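Local coordinates for extracellular solute-binding protein, family 1 (Bifidobacterium longum subsp. infantis ATCC 15697, PDB 3QUF) that probably captures a solute, perhaps a sugar, outside the cell and hands it to an ABC-type importer, as a family 1 extracellular solute-binding protein, at residues 160-171 and 228-238; 290-298 and 361-369. All coordinates share one frame; numbering follows the deposited sequence. Where two conformers were deposited one is given.

In the fold
Contact 1 lies toward the outside of the chain, about 25 Å from its centre, and joins two helices, 160-172 and 223-234, running side by side. Contact 2 is more deeply buried, about 11 Å from the centre, and pairs strand 295-305 with strand 367-368 just after helix 355-362. Their chemistry follows their place. The helices meet through an indole, an isoleucine, a valine and small alanines, with an imprecisely modelled ion pair and waters at the margin; the strands are held by backbone hydrogen bonds, with aromatic rings and one lysine packed around them. The contact centres are about 21 Å apart, and the two meet where the carboxylates of Glu162 and Glu290 come close together.

Contact 1. Residues 160-171 and 228-238; sequences WDEFIEMGKKIN and RWEAAAKAGVI
Trp160 and Ile164 pack against Ala232 where two nearly parallel helices, 11° apart, lie side by side. Ala231, Ala232 and Ala235 keep the second surface low, which suits the bulk opposite. Ile164 can be followed outward from CB: CG2 meets Ala235 CB at 3.6 Å, CG1 rests on Ala232 CB, and CD1 reaches on to the Ala232 backbone and Ala231 CB. Trp160 has CG anti to its N (chi1 -169°), which carries the indole across to the other helix; NE1 donates to Arg228 O at 2.9 Å from above the carbonyl plane, while CZ2 lies against Ala232 CB. Asp161 OD1 and Arg228 NH2 pair as a salt bridge, though 2.4 Å is too short to trust in detail; water 1 accepts from Arg228 NE.

Further along, Gly236 takes positive phi in a Schellman motif that turns the chain and brings the methyls of Val237 against the first helix. There Val237 CG1 meets Phe163 CE2, and because Gly167 bears no side chain, CG1 and CG2 both close on its CA, CG2 to 3.7 Å. Asn171 OD1 accepts from Ala177 N, and its ND2 donates to water 3, 2.8 Å away, which in turn donates to Ala235 O.

Contact 2. Residues 290-298 and 361-369; sequences EDGQWINGG and YFKQNKFYW
Ile295 and Phe367 sit side by side in a short parallel beta pairing, by which strand 367-368 joins the mixed central sheet, and the backbone bonds set its register. Ile295 N donates to Lys366 O at 3.0 Å, almost straight at 175°; Tyr368 N donates to Ile295 O, and Gly297 N to Tyr368 O. Water 6 joins Ile295 O, Tyr368 O and Asn296 ND2. Asn296 ND2 also donates to Gly188 O, and OD1 accepts from Arg263 NE.

Among the polar side chains, Lys366 does most. Its chain bends at chi3 (86°), bringing NZ to Gln293 O at 2.7 Å, and NZ also lies 2.9 Å from Asp291 O. A long, flexible side chain with a positive end suits a place facing Gln293 O with Asp291 O nearby. Water 4 bridges Gln293 OE1 and Tyr361 OH.

The aromatic contacts begin with Trp294, whose six-membered ring takes Lys366 CA over one face as a CH-pi contact, 3.6 Å from the centroid. Gln293 O lies at the edge of the Tyr361 ring, 3.3 Å from CE1. At the Phe367 ring, the edge near CD2 meets Gly297, which suits the place because Phe367 CB and the preceding carbonyl crowd its CA.

Apolar packing centres on Ile295. CG1 stands between the backbone N and carbonyl carbon (chi1 66°) and touches Phe367 CB at 3.6 Å, while CG2 meets Tyr361 CB and CD1 reaches Phe362 CB. A beta-branched residue thus touches both the neighbouring strand and the end of the helix before it, which a Schellman motif at Asn365 closes.

Strand 135-144 pairs antiparallel with strand 295-305, bonding through Gly139 to Asn296 and through Trp137 to Gly298, and its Val138 packs on Ile295. Helix 188-199 covers Trp294 and Tyr368 with Ala195, and Asn296 and Trp369 with Thr191.

Contact 1. Residues 160-171 and 228-238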
loop_
_atom_site.group_PDB
_atom_site.type_symbol
_atom_site.label_atom_id
_atom_site.label_comp_id
_atom_site.label_asym_id
_atom_site.label_seq_id
_atom_site.Cartn_x
_atom_site.Cartn_y
_atom_site.Cartn_z
ATOM N N TRP A 160 -15.016 14.925 -1.321
ATOM C CA TRP A 160 -15.987 13.847 -1.258
ATOM C C TRP A 160 -17.446 14.312 -1.487
ATOM O O TRP A 160 -18.232 13.632 -2.165
ATOM C CB TRP A 160 -15.820 13.112 0.072
ATOM C CG TRP A 160 -16.567 11.855 0.133
ATOM C CD1 TRP A 160 -17.721 11.622 0.812
ATOM C CD2 TRP A 160 -16.191 10.611 -0.454
ATOM N NE1 TRP A 160 -18.124 10.313 0.639
ATOM C CE2 TRP A 160 -17.200 9.672 -0.135
ATOM C CE3 TRP A 160 -15.105 10.199 -1.235
ATOM C CZ2 TRP A 160 -17.152 8.351 -0.557
ATOM C CZ3 TRP A 160 -15.067 8.892 -1.668
ATOM C CH2 TRP A 160 -16.081 7.975 -1.315
ATOM N N ASP A 161 -17.810 15.465 -0.927
ATOM C CA ASP A 161 -19.158 15.992 -1.125
ATOM C C ASP A 161 -19.398 16.236 -2.627
ATOM O O ASP A 161 -20.465 15.910 -3.155
ATOM C CB ASP A 161 -19.361 17.275 -0.297
ATOM C CG ASP A 161 -19.227 17.033 1.201
ATOM O OD1 ASP A 161 -18.963 15.884 1.604
ATOM O OD2 ASP A 161 -19.391 17.992 1.987
ATOM N N GLU A 162 -18.399 16.773 -3.321
ATOM C CA GLU A 162 -18.495 16.980 -4.781
ATOM C C GLU A 162 -18.562 15.647 -5.547
ATOM O O GLU A 162 -19.233 15.508 -6.588
ATOM C CB GLU A 162 -17.311 17.828 -5.279
ATOM C CG GLU A 162 -17.271 19.264 -4.742
ATOM C CD GLU A 162 -15.864 19.909 -4.756
ATOM O OE1 GLU A 162 -14.854 19.205 -4.952
ATOM O OE2 GLU A 162 -15.772 21.149 -4.585
ATOM N N PHE A 163 -17.847 14.654 -5.044
ATOM C CA PHE A 163 -17.919 13.313 -5.606
ATOM C C PHE A 163 -19.317 12.709 -5.485
ATOM O O PHE A 163 -19.798 12.033 -6.414
ATOM C CB PHE A 163 -16.881 12.419 -4.910
ATOM C CG PHE A 163 -16.945 10.958 -5.288
ATOM C CD1 PHE A 163 -16.449 10.520 -6.495
ATOM C CD2 PHE A 163 -17.412 10.016 -4.386
ATOM C CE1 PHE A 163 -16.473 9.156 -6.826
ATOM C CE2 PHE A 163 -17.427 8.671 -4.702
ATOM C CZ PHE A 163 -16.955 8.253 -5.934
ATOM N N ILE A 164 -19.974 12.938 -4.352
ATOM C CA ILE A 164 -21.328 12.427 -4.152
ATOM C C ILE A 164 -22.258 13.142 -5.148
ATOM O O ILE A 164 -23.078 12.494 -5.822
ATOM C CB ILE A 164 -21.813 12.606 -2.700
ATOM C CG1 ILE A 164 -21.060 11.647 -1.766
ATOM C CG2 ILE A 164 -23.322 12.338 -2.584
ATOM C CD1 ILE A 164 -21.313 11.876 -0.274
ATOM N N GLU A 165 -22.110 14.457 -5.263
ATOM C CA GLU A 165 -22.953 15.237 -6.190
ATOM C C GLU A 165 -22.723 14.781 -7.642
ATOM O O GLU A 165 -23.683 14.634 -8.395
ATOM C CB GLU A 165 -22.676 16.731 -6.066
ATOM C CG GLU A 165 -23.196 17.369 -4.775
ATOM C CD GLU A 165 -24.715 17.181 -4.532
ATOM O OE1 GLU A 165 -25.524 17.522 -5.428
ATOM O OE2 GLU A 165 -25.093 16.690 -3.435
HETATM N N MSE A 166 -21.468 14.514 -8.010
HETATM C CA MSE A 166 -21.152 14.020 -9.353
HETATM C C MSE A 166 -21.773 12.652 -9.598
HETATM O O MSE A 166 -22.317 12.403 -10.681
HETATM C CB MSE A 166 -19.641 13.929 -9.553
HETATM C CG MSE A 166 -19.193 13.552 -10.964
HETATM SE SE MSE A 166 -17.382 12.863 -10.992
HETATM C CE MSE A 166 -17.621 11.369 -9.741
ATOM N N GLY A 167 -21.698 11.791 -8.601
ATOM C CA GLY A 167 -22.203 10.441 -8.701
ATOM C C GLY A 167 -23.712 10.433 -8.939
ATOM O O GLY A 167 -24.214 9.624 -9.725
ATOM N N LYS A 168 -24.423 11.302 -8.224
ATOM C CA LYS A 168 -25.891 11.327 -8.301
ATOM C C LYS A 168 -26.303 11.675 -9.713
ATOM O O LYS A 168 -27.249 11.082 -10.248
ATOM C CB LYS A 168 -26.485 12.297 -7.277
ATOM C CG LYS A 168 -26.332 11.795 -5.852
ATOM C CD LYS A 168 -27.151 12.525 -4.791
ATOM C CE LYS A 168 -26.527 13.835 -4.358
ATOM N NZ LYS A 168 -27.559 14.662 -3.629
ATOM N N LYS A 169 -25.587 12.624 -10.306
ATOM C CA LYS A 169 -25.843 13.064 -11.670
ATOM C C LYS A 169 -25.556 11.978 -12.688
ATOM O O LYS A 169 -26.303 11.814 -13.636
ATOM C CB LYS A 169 -25.013 14.287 -12.005
ATOM C CG LYS A 169 -25.364 15.532 -11.200
ATOM C CD LYS A 169 -24.436 16.694 -11.576
ATOM C CE LYS A 169 -24.601 17.938 -10.681
ATOM N NZ LYS A 169 -23.345 18.779 -10.686
ATOM N N ILE A 170 -24.448 11.253 -12.518
ATOM C CA ILE A 170 -24.136 10.165 -13.421
ATOM C C ILE A 170 -25.209 9.086 -13.332
ATOM O O ILE A 170 -25.598 8.508 -14.348
ATOM C CB ILE A 170 -22.734 9.541 -13.119
ATOM C CG1 ILE A 170 -21.616 10.507 -13.518
ATOM C CG2 ILE A 170 -22.567 8.207 -13.837
ATOM C CD1 ILE A 170 -20.188 10.060 -12.988
ATOM N N ASN A 171 -25.691 8.796 -12.127
ATOM C CA ASN A 171 -26.622 7.686 -11.965
ATOM C C ASN A 171 -27.946 8.011 -12.616
ATOM O O ASN A 171 -28.587 7.108 -13.172
ATOM C CB ASN A 171 -26.803 7.306 -10.503
ATOM C CG ASN A 171 -25.594 6.551 -9.944
ATOM O OD1 ASN A 171 -24.897 5.827 -10.666
ATOM N ND2 ASN A 171 -25.362 6.702 -8.654
ATOM N N ARG A 228 -19.105 9.762 6.349
ATOM C CA ARG A 228 -19.034 10.377 5.039
ATOM C C ARG A 228 -19.072 9.314 3.950
ATOM O O ARG A 228 -19.725 9.481 2.913
ATOM C CB ARG A 228 -17.803 11.265 4.923
ATOM C CG ARG A 228 -17.796 12.417 5.923
ATOM C CD ARG A 228 -19.089 13.280 5.819
ATOM N NE ARG A 228 -19.306 13.745 4.445
ATOM C CZ ARG A 228 -20.490 13.861 3.831
ATOM N NH1 ARG A 228 -21.606 13.522 4.432
ATOM N NH2 ARG A 228 -20.549 14.298 2.571
ATOM N N TRP A 229 -18.422 8.192 4.209
ATOM C CA TRP A 229 -18.479 7.060 3.274
ATOM C C TRP A 229 -19.917 6.504 3.201
ATOM O O TRP A 229 -20.407 6.252 2.102
ATOM C CB TRP A 229 -17.457 5.972 3.691
ATOM C CG TRP A 229 -17.022 5.051 2.604
ATOM C CD1 TRP A 229 -16.240 5.344 1.558
ATOM C CD2 TRP A 229 -17.357 3.663 2.479
ATOM N NE1 TRP A 229 -16.037 4.225 0.776
ATOM C CE2 TRP A 229 -16.699 3.177 1.333
ATOM C CE3 TRP A 229 -18.112 2.779 3.244
ATOM C CZ2 TRP A 229 -16.810 1.868 0.901
ATOM C CZ3 TRP A 229 -18.200 1.468 2.828
ATOM C CH2 TRP A 229 -17.563 1.028 1.655
ATOM N N GLU A 230 -20.595 6.356 4.341
ATOM C CA GLU A 230 -21.998 5.893 4.393
ATOM C C GLU A 230 -22.893 6.862 3.582
ATOM O O GLU A 230 -23.818 6.437 2.875
ATOM C CB GLU A 230 -22.484 5.775 5.853
ATOM C CG GLU A 230 -23.939 5.295 6.026
ATOM C CD GLU A 230 -24.434 5.328 7.483
ATOM O OE1 GLU A 230 -23.728 5.870 8.363
ATOM O OE2 GLU A 230 -25.546 4.826 7.754
ATOM N N ALA A 231 -22.610 8.161 3.677
ATOM C CA ALA A 231 -23.411 9.172 2.969
ATOM C C ALA A 231 -23.379 8.954 1.455
ATOM O O ALA A 231 -24.392 9.164 0.780
ATOM C CB ALA A 231 -22.937 10.598 3.312
ATOM N N ALA A 232 -22.227 8.533 0.915
ATOM C CA ALA A 232 -22.140 8.200 -0.504
ATOM C C ALA A 232 -22.972 6.962 -0.814
ATOM O O ALA A 232 -23.563 6.891 -1.868
ATOM C CB ALA A 232 -20.678 7.999 -0.968
ATOM N N ALA A 233 -23.016 6.003 0.107
ATOM C CA ALA A 233 -23.862 4.821 -0.073
ATOM C C ALA A 233 -25.337 5.210 -0.035
ATOM O O ALA A 233 -26.127 4.733 -0.849
ATOM C CB ALA A 233 -23.584 3.792 0.976
ATOM N N LYS A 234 -25.708 6.069 0.909
ATOM C CA LYS A 234 -27.121 6.446 1.074
ATOM C C LYS A 234 -27.612 7.250 -0.124
ATOM O O LYS A 234 -28.812 7.202 -0.471
ATOM C CB LYS A 234 -27.324 7.229 2.382
ATOM C CG LYS A 234 -27.124 6.383 3.647
ATOM C CD LYS A 234 -28.267 5.377 3.863
ATOM C CE LYS A 234 -28.202 4.632 5.213
ATOM N NZ LYS A 234 -29.506 3.903 5.495
ATOM N N ALA A 235 -26.677 7.956 -0.761
ATOM C CA ALA A 235 -26.927 8.727 -1.967
ATOM C C ALA A 235 -27.026 7.872 -3.241
ATOM O O ALA A 235 -27.352 8.407 -4.301
ATOM C CB ALA A 235 -25.872 9.805 -2.134
ATOM N N GLY A 236 -26.739 6.572 -3.148
ATOM C CA GLY A 236 -26.748 5.694 -4.303
ATOM C C GLY A 236 -25.430 5.674 -5.085
ATOM O O GLY A 236 -25.309 4.935 -6.060
ATOM N N VAL A 237 -24.434 6.433 -4.625
ATOM C CA VAL A 237 -23.143 6.561 -5.349
ATOM C C VAL A 237 -22.224 5.356 -5.094
ATOM O O VAL A 237 -21.562 4.887 -6.015
ATOM C CB VAL A 237 -22.460 7.921 -5.037
ATOM C CG1 VAL A 237 -21.062 8.061 -5.719
ATOM C CG2 VAL A 237 -23.386 9.070 -5.476
ATOM N N ILE A 238 -22.215 4.826 -3.871
ATOM C CA ILE A 238 -21.677 3.493 -3.601
ATOM C C ILE A 238 -22.879 2.525 -3.501
ATOM O O ILE A 238 -23.502 2.421 -2.434
ATOM C CB ILE A 238 -20.863 3.426 -2.316
ATOM C CG1 ILE A 238 -19.717 4.454 -2.346
ATOM C CG2 ILE A 238 -20.285 2.045 -2.166
ATOM C CD1 ILE A 238 -18.916 4.558 -1.026
HETATM O O HOH W 1 -17.262 15.001 3.077
HETATM O O HOH W 2 -22.897 4.490 -8.591
HETATM O O HOH W 3 -27.275 8.049 -7.035
#

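Contact 2. Residues 290-298 and 361-369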
loop_
_atom_site.group_PDB
_atom_site.type_symbol
_atom_site.label_atom_id
_atom_site.label_comp_id
_atom_site.label_asym_id
_atom_site.label_seq_id
_atom_site.Cartn_x
_atom_site.Cartn_y
_atom_site.Cartn_z
ATOM N N GLU A 290 -9.942 21.636 -0.129
ATOM C CA GLU A 290 -9.800 21.642 -1.595
ATOM C C GLU A 290 -8.478 21.000 -2.036
ATOM O O GLU A 290 -8.364 20.557 -3.165
ATOM C CB GLU A 290 -9.945 23.059 -2.175
ATOM C CG GLU A 290 -11.411 23.519 -2.263
ATOM C CD GLU A 290 -12.164 22.890 -3.442
ATOM O OE1 GLU A 290 -11.740 23.120 -4.602
ATOM O OE2 GLU A 290 -13.191 22.202 -3.208
ATOM N N ASP A 291 -7.487 20.984 -1.150
ATOM C CA ASP A 291 -6.206 20.359 -1.432
ATOM C C ASP A 291 -5.907 19.119 -0.597
ATOM O O ASP A 291 -4.752 18.737 -0.442
ATOM C CB ASP A 291 -5.092 21.384 -1.234
ATOM C CG ASP A 291 -4.914 21.802 0.241
ATOM O OD1 ASP A 291 -5.665 21.351 1.151
ATOM O OD2 ASP A 291 -3.988 22.609 0.481
ATOM N N GLY A 292 -6.944 18.469 -0.094
ATOM C CA GLY A 292 -6.786 17.421 0.923
ATOM C C GLY A 292 -6.756 16.007 0.353
ATOM O O GLY A 292 -7.010 15.047 1.081
ATOM N N GLN A 293 -6.458 15.890 -0.940
ATOM C CA GLN A 293 -6.496 14.576 -1.610
ATOM C C GLN A 293 -5.283 13.694 -1.316
ATOM O O GLN A 293 -4.141 14.185 -1.191
ATOM C CB GLN A 293 -6.667 14.704 -3.120
ATOM C CG GLN A 293 -7.846 15.545 -3.581
ATOM C CD GLN A 293 -7.583 17.030 -3.482
ATOM O OE1 GLN A 293 -6.420 17.484 -3.396
ATOM N NE2 GLN A 293 -8.679 17.818 -3.483
ATOM N N TRP A 294 -5.556 12.391 -1.192
ATOM C CA TRP A 294 -4.547 11.344 -1.005
ATOM C C TRP A 294 -4.742 10.245 -2.057
ATOM O O TRP A 294 -5.789 10.133 -2.678
ATOM C CB TRP A 294 -4.640 10.746 0.411
ATOM C CG TRP A 294 -4.025 11.641 1.445
ATOM C CD1 TRP A 294 -4.425 12.898 1.748
ATOM C CD2 TRP A 294 -2.866 11.393 2.218
ATOM N NE1 TRP A 294 -3.580 13.471 2.649
ATOM C CE2 TRP A 294 -2.620 12.562 2.984
ATOM C CE3 TRP A 294 -1.984 10.318 2.335
ATOM C CZ2 TRP A 294 -1.553 12.658 3.873
ATOM C CZ3 TRP A 294 -0.955 10.408 3.230
ATOM C CH2 TRP A 294 -0.722 11.607 3.968
ATOM N N ILE A 295 -3.712 9.418 -2.224
ATOM C CA ILE A 295 -3.813 8.199 -3.012
ATOM C C ILE A 295 -3.612 7.003 -2.090
ATOM O O ILE A 295 -3.206 7.126 -0.932
ATOM C CB ILE A 295 -2.846 8.183 -4.219
ATOM C CG1 ILE A 295 -1.389 8.136 -3.761
ATOM C CG2 ILE A 295 -3.126 9.377 -5.127
ATOM C CD1 ILE A 295 -0.374 8.075 -4.867
ATOM N N ASN A 296 -3.956 5.836 -2.593
ATOM C CA ASN A 296 -3.610 4.621 -1.908
ATOM C C ASN A 296 -2.134 4.296 -2.198
ATOM O O ASN A 296 -1.608 4.518 -3.293
ATOM C CB ASN A 296 -4.395 3.400 -2.437
ATOM C CG ASN A 296 -5.918 3.403 -2.158
ATOM O OD1 ASN A 296 -6.650 2.659 -2.841
ATOM N ND2 ASN A 296 -6.408 4.189 -1.200
ATOM N N GLY A 297 -1.489 3.637 -1.253
ATOM C CA GLY A 297 -0.188 3.068 -1.531
ATOM C C GLY A 297 0.509 2.629 -0.269
ATOM O O GLY A 297 0.062 2.882 0.857
ATOM N N GLY A 298 1.624 1.953 -0.466
ATOM C CA GLY A 298 2.403 1.471 0.665
ATOM C C GLY A 298 3.696 0.864 0.179
ATOM O O GLY A 298 3.894 0.699 -1.036
ATOM N N TYR A 361 1.314 13.454 -5.561
ATOM C CA TYR A 361 0.843 12.685 -4.422
ATOM C C TYR A 361 1.887 11.695 -3.971
ATOM O O TYR A 361 2.329 11.766 -2.833
ATOM C CB TYR A 361 -0.569 12.049 -4.688
ATOM C CG TYR A 361 -1.537 13.148 -4.971
ATOM C CD1 TYR A 361 -2.199 13.814 -3.933
ATOM C CD2 TYR A 361 -1.699 13.623 -6.273
ATOM C CE1 TYR A 361 -3.030 14.879 -4.205
ATOM C CE2 TYR A 361 -2.544 14.701 -6.548
ATOM C CZ TYR A 361 -3.165 15.340 -5.501
ATOM O OH TYR A 361 -3.983 16.420 -5.765
ATOM N N PHE A 362 2.291 10.753 -4.813
ATOM C CA PHE A 362 3.292 9.765 -4.401
ATOM C C PHE A 362 4.607 10.438 -3.972
ATOM O O PHE A 362 5.113 10.201 -2.877
ATOM C CB PHE A 362 3.537 8.728 -5.497
ATOM C CG PHE A 362 4.619 7.758 -5.149
ATOM C CD1 PHE A 362 4.439 6.825 -4.168
ATOM C CD2 PHE A 362 5.836 7.808 -5.820
ATOM C CE1 PHE A 362 5.477 5.958 -3.829
ATOM C CE2 PHE A 362 6.870 6.940 -5.471
ATOM C CZ PHE A 362 6.659 6.015 -4.482
ATOM N N LYS A 363 5.130 11.299 -4.816
ATOM C CA LYS A 363 6.390 11.977 -4.494
ATOM C C LYS A 363 6.266 12.992 -3.353
ATOM O O LYS A 363 7.269 13.406 -2.797
ATOM C CB LYS A 363 6.979 12.607 -5.738
ATOM C CG LYS A 363 7.497 11.517 -6.720
ATOM C CD LYS A 363 8.261 12.139 -7.915
ATOM C CE LYS A 363 9.775 11.891 -7.822
ATOM N NZ LYS A 363 10.403 12.683 -6.708
ATOM N N GLN A 364 5.052 13.371 -3.013
ATOM C CA GLN A 364 4.777 14.261 -1.880
ATOM C C GLN A 364 4.363 13.513 -0.606
ATOM O O GLN A 364 3.918 14.154 0.356
ATOM C CB GLN A 364 3.684 15.240 -2.274
ATOM C CG GLN A 364 4.005 16.032 -3.526
ATOM C CD GLN A 364 5.307 16.773 -3.429
ATOM O OE1 GLN A 364 5.642 17.307 -2.379
ATOM N NE2 GLN A 364 6.060 16.802 -4.528
ATOM N N ASN A 365 4.519 12.181 -0.588
ATOM C CA ASN A 365 4.189 11.364 0.582
ATOM C C ASN A 365 2.724 11.449 0.982
ATOM O O ASN A 365 2.379 11.472 2.183
ATOM C CB ASN A 365 5.152 11.686 1.763
ATOM C CG ASN A 365 6.589 11.351 1.412
ATOM O OD1 ASN A 365 6.885 10.257 0.980
ATOM N ND2 ASN A 365 7.460 12.333 1.497
ATOM N N LYS A 366 1.851 11.597 -0.006
ATOM C CA LYS A 366 0.418 11.581 0.247
ATOM C C LYS A 366 -0.206 10.247 -0.227
ATOM O O LYS A 366 -1.180 10.253 -0.961
ATOM C CB LYS A 366 -0.255 12.748 -0.452
ATOM C CG LYS A 366 0.215 14.107 0.040
ATOM C CD LYS A 366 -0.635 15.274 -0.463
ATOM C CE LYS A 366 -1.884 15.532 0.485
ATOM N NZ LYS A 366 -3.070 16.424 -0.061
ATOM N N PHE A 367 0.390 9.145 0.181
ATOM C CA PHE A 367 -0.132 7.821 -0.072
ATOM C C PHE A 367 -0.238 7.069 1.252
ATOM O O PHE A 367 0.589 7.256 2.165
ATOM C CB PHE A 367 0.732 7.046 -1.076
ATOM C CG PHE A 367 2.170 6.809 -0.625
ATOM C CD1 PHE A 367 3.157 7.736 -0.907
ATOM C CD2 PHE A 367 2.524 5.617 -0.010
ATOM C CE1 PHE A 367 4.459 7.520 -0.515
ATOM C CE2 PHE A 367 3.835 5.383 0.390
ATOM C CZ PHE A 367 4.800 6.336 0.113
ATOM N N TYR A 368 -1.229 6.196 1.355
ATOM C CA TYR A 368 -1.469 5.477 2.589
ATOM C C TYR A 368 -2.250 4.198 2.314
ATOM O O TYR A 368 -2.991 4.127 1.355
ATOM C CB TYR A 368 -2.241 6.358 3.593
ATOM C CG TYR A 368 -2.457 5.710 4.930
ATOM C CD1 TYR A 368 -1.375 5.373 5.726
ATOM C CD2 TYR A 368 -3.747 5.354 5.383
ATOM C CE1 TYR A 368 -1.528 4.767 6.956
ATOM C CE2 TYR A 368 -3.924 4.818 6.613
ATOM C CZ TYR A 368 -2.794 4.483 7.401
ATOM O OH TYR A 368 -2.916 3.886 8.620
ATOM N N TRP A 369 -2.065 3.228 3.195
ATOM C CA TRP A 369 -2.865 2.025 3.267
ATOM C C TRP A 369 -2.922 1.620 4.747
ATOM O O TRP A 369 -1.977 1.875 5.490
ATOM C CB TRP A 369 -2.237 0.909 2.405
ATOM C CG TRP A 369 -3.197 -0.225 2.175
ATOM C CD1 TRP A 369 -3.115 -1.499 2.680
ATOM C CD2 TRP A 369 -4.380 -0.187 1.371
ATOM N NE1 TRP A 369 -4.187 -2.250 2.248
ATOM C CE2 TRP A 369 -4.984 -1.456 1.454
ATOM C CE3 TRP A 369 -5.012 0.816 0.618
ATOM C CZ2 TRP A 369 -6.167 -1.756 0.792
ATOM C CZ3 TRP A 369 -6.169 0.516 -0.027
ATOM C CH2 TRP A 369 -6.745 -0.766 0.067
HETATM O O HOH W 4 -3.954 18.380 -3.884
HETATM O O HOH W 5 -3.816 16.641 3.093
HETATM O O HOH W 6 -5.162 5.968 0.809
HETATM O O HOH W 7 0.963 3.033 3.499
#